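Local coordinates for putative alpha-L-fucosidase (Bacteroides thetaiotaomicron, PDB 3EYP), which probably acts as an alpha-L-fucosidase of glycosyl hydrolase family 29, cleaving terminal fucose from glycoconjugates, at residues 391-396 and 437-442. Residues are numbered along the deposited sequence; the frame is centred on the assembly and turned at random.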
loop_
_atom_site.group_PDB
_atom_site.type_symbol
_atom_site.label_atom_id
_atom_site.label_comp_id
_atom_site.label_asym_id
_atom_site.label_seq_id
_atom_site.Cartn_x
_atom_site.Cartn_y
_atom_site.Cartn_z
ATOM N N HIS A 391 9.031 13.973 -7.742
ATOM C CA HIS A 391 8.446 13.713 -9.046
ATOM C C HIS A 391 9.124 14.675 -10.037
ATOM O O HIS A 391 8.866 15.894 -10.057
ATOM C CB HIS A 391 6.935 13.952 -9.108
ATOM C CG HIS A 391 6.097 12.792 -8.619
ATOM N ND1 HIS A 391 5.969 11.603 -9.315
ATOM C CD2 HIS A 391 5.256 12.704 -7.564
ATOM C CE1 HIS A 391 5.130 10.803 -8.660
ATOM N NE2 HIS A 391 4.688 11.450 -7.590
ATOM N N ARG A 392 9.947 14.094 -10.895
ATOM C CA ARG A 392 10.764 14.905 -11.830
ATOM C C ARG A 392 10.258 14.812 -13.233
ATOM O O ARG A 392 9.986 15.791 -13.880
ATOM C CB ARG A 392 12.225 14.432 -11.772
ATOM C CG ARG A 392 12.795 14.569 -10.400
ATOM C CD ARG A 392 14.173 13.986 -10.279
ATOM N NE ARG A 392 15.198 14.871 -10.802
ATOM C CZ ARG A 392 15.727 15.903 -10.159
ATOM N NH1 ARG A 392 16.647 16.629 -10.767
ATOM N NH2 ARG A 392 15.319 16.250 -8.951
ATOM N N THR A 393 10.190 13.592 -13.712
ATOM C CA THR A 393 9.617 13.294 -15.062
ATOM C C THR A 393 8.098 13.330 -15.048
ATOM O O THR A 393 7.444 12.849 -14.105
ATOM C CB THR A 393 10.148 11.940 -15.591
ATOM O OG1 THR A 393 11.597 12.037 -15.691
ATOM C CG2 THR A 393 9.494 11.580 -16.913
ATOM N N THR A 394 7.534 13.943 -16.099
ATOM C CA THR A 394 6.100 14.119 -16.199
ATOM C C THR A 394 5.484 13.699 -17.499
ATOM O O THR A 394 4.270 13.747 -17.646
ATOM C CB THR A 394 5.651 15.577 -15.928
ATOM O OG1 THR A 394 6.277 16.467 -16.874
ATOM C CG2 THR A 394 5.977 16.005 -14.502
ATOM N N LYS A 395 6.314 13.263 -18.434
ATOM C CA LYS A 395 5.785 12.624 -19.638
ATOM C C LYS A 395 6.823 11.679 -20.182
ATOM O O LYS A 395 8.014 12.012 -20.198
ATOM C CB LYS A 395 5.381 13.724 -20.653
ATOM C CG LYS A 395 4.749 13.213 -21.904
ATOM C CD LYS A 395 4.371 14.381 -22.815
ATOM C CE LYS A 395 3.988 13.874 -24.207
ATOM N NZ LYS A 395 4.041 15.025 -25.201
ATOM N N TRP A 396 6.389 10.481 -20.519
ATOM C CA TRP A 396 7.267 9.448 -21.047
ATOM C C TRP A 396 6.568 8.435 -21.932
ATOM O O TRP A 396 5.336 8.157 -21.813
ATOM C CB TRP A 396 8.038 8.720 -19.929
ATOM C CG TRP A 396 7.167 8.044 -18.892
ATOM C CD1 TRP A 396 6.548 8.633 -17.845
ATOM C CD2 TRP A 396 6.859 6.661 -18.813
ATOM N NE1 TRP A 396 5.870 7.695 -17.105
ATOM C CE2 TRP A 396 6.031 6.479 -17.702
ATOM C CE3 TRP A 396 7.188 5.553 -19.593
ATOM C CZ2 TRP A 396 5.527 5.222 -17.335
ATOM C CZ3 TRP A 396 6.681 4.324 -19.235
ATOM C CH2 TRP A 396 5.871 4.172 -18.112
ATOM N N LEU A 437 13.412 4.432 -24.842
ATOM C CA LEU A 437 12.765 5.148 -23.727
ATOM C C LEU A 437 12.903 6.641 -23.959
ATOM O O LEU A 437 14.016 7.186 -23.979
ATOM C CB LEU A 437 13.395 4.764 -22.400
ATOM C CG LEU A 437 12.919 5.550 -21.182
ATOM C CD1 LEU A 437 11.362 5.395 -20.973
ATOM C CD2 LEU A 437 13.732 5.114 -19.957
ATOM N N ARG A 438 11.748 7.285 -24.188
ATOM C CA ARG A 438 11.654 8.731 -24.356
ATOM C C ARG A 438 11.149 9.408 -23.078
ATOM O O ARG A 438 9.992 9.231 -22.682
ATOM C CB ARG A 438 10.699 9.093 -25.504
ATOM C CG ARG A 438 10.904 8.321 -26.852
ATOM C CD ARG A 438 10.383 9.166 -28.035
ATOM N NE ARG A 438 11.369 10.214 -28.321
ATOM C CZ ARG A 438 11.263 11.146 -29.279
ATOM N NH1 ARG A 438 12.252 12.028 -29.455
ATOM N NH2 ARG A 438 10.179 11.228 -30.029
ATOM N N ILE A 439 12.040 10.175 -22.453
ATOM C CA ILE A 439 11.701 11.120 -21.377
ATOM C C ILE A 439 11.371 12.399 -22.077
ATOM O O ILE A 439 12.253 13.060 -22.654
ATOM C CB ILE A 439 12.869 11.344 -20.351
ATOM C CG1 ILE A 439 13.278 10.040 -19.714
ATOM C CG2 ILE A 439 12.488 12.392 -19.222
ATOM C CD1 ILE A 439 12.137 9.184 -19.336
ATOM N N GLN A 440 10.079 12.711 -22.107
ATOM C CA GLN A 440 9.535 13.777 -22.963
ATOM C C GLN A 440 9.312 15.111 -22.316
ATOM O O GLN A 440 9.354 16.131 -22.958
ATOM C CB GLN A 440 8.242 13.293 -23.616
ATOM C CG GLN A 440 8.559 12.230 -24.600
ATOM C CD GLN A 440 7.385 11.394 -25.000
ATOM O OE1 GLN A 440 6.745 10.736 -24.171
ATOM N NE2 GLN A 440 7.137 11.354 -26.302
ATOM N N ASP A 441 9.102 15.106 -21.026
ATOM C CA ASP A 441 8.842 16.342 -20.267
ATOM C C ASP A 441 8.975 16.072 -18.789
ATOM O O ASP A 441 8.885 14.909 -18.327
ATOM C CB ASP A 441 7.440 16.875 -20.559
ATOM C CG ASP A 441 7.306 18.365 -20.313
ATOM O OD1 ASP A 441 8.290 19.076 -20.023
ATOM O OD2 ASP A 441 6.173 18.848 -20.387
ATOM N N GLY A 442 9.204 17.166 -18.070
ATOM C CA GLY A 442 9.402 17.137 -16.622
ATOM C C GLY A 442 9.583 18.476 -15.991
ATOM O O GLY A 442 9.670 19.464 -16.673
#
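K395 lays its aliphatic chain over the base of Q440, CG lying 3.9 Å from Q440 CB, and the two side chains cross obliquely. Farther back, its CB abuts D441 CB at 3.8 Å, so the lysine covers two consecutive residues of the partner strand. With CG anti to the backbone N (chi1 -177°) and the chain extended beyond it, the methylenes run past Q440. The glutamine OE1 stops 3.2 Å from W396 C and is hydrogen-bonded to the hydroxyl of S397. Replacing K395 by a glycine would probably uncover the CB atoms of Q440 and D441 and let the glutamine side chain move more freely. The backbone beneath is doubly bulged: T394 and K395 both face D441, while Q440 and D441 both face K395, a pair of classic beta bulges where strands 393-401 and 434-442 meet within one of the two antiparallel sheets of the F5/8 type C beta sandwich. D441 O thus accepts two amides from the same face of its carbonyl plane, T394 N nearly straight at 2.8 Å (169°) and K395 N at 3.1 Å, well above that plane. K395 O in turn takes Q440 N at 2.9 Å and, weakly, D441 N. On the other face of the sheet, T393 meets I439 at about a right angle, its OG1 3.7 Å from I439 CG2. I439 CD1 also reaches W396 CB, and L437 CD1 approaches the indole obliquely. W396 CG sits between its backbone N and carbonyl carbon (chi1 59°), which carries the ring away from strand 434-442 to touch I383 of the opposing sheet, while its NE1 is hydrogen-bonded to A418 O. R392 turns its guanidinium away to C445, and its O lies 3.1 Å from G442 CA, a close approach at a residue without a side chain.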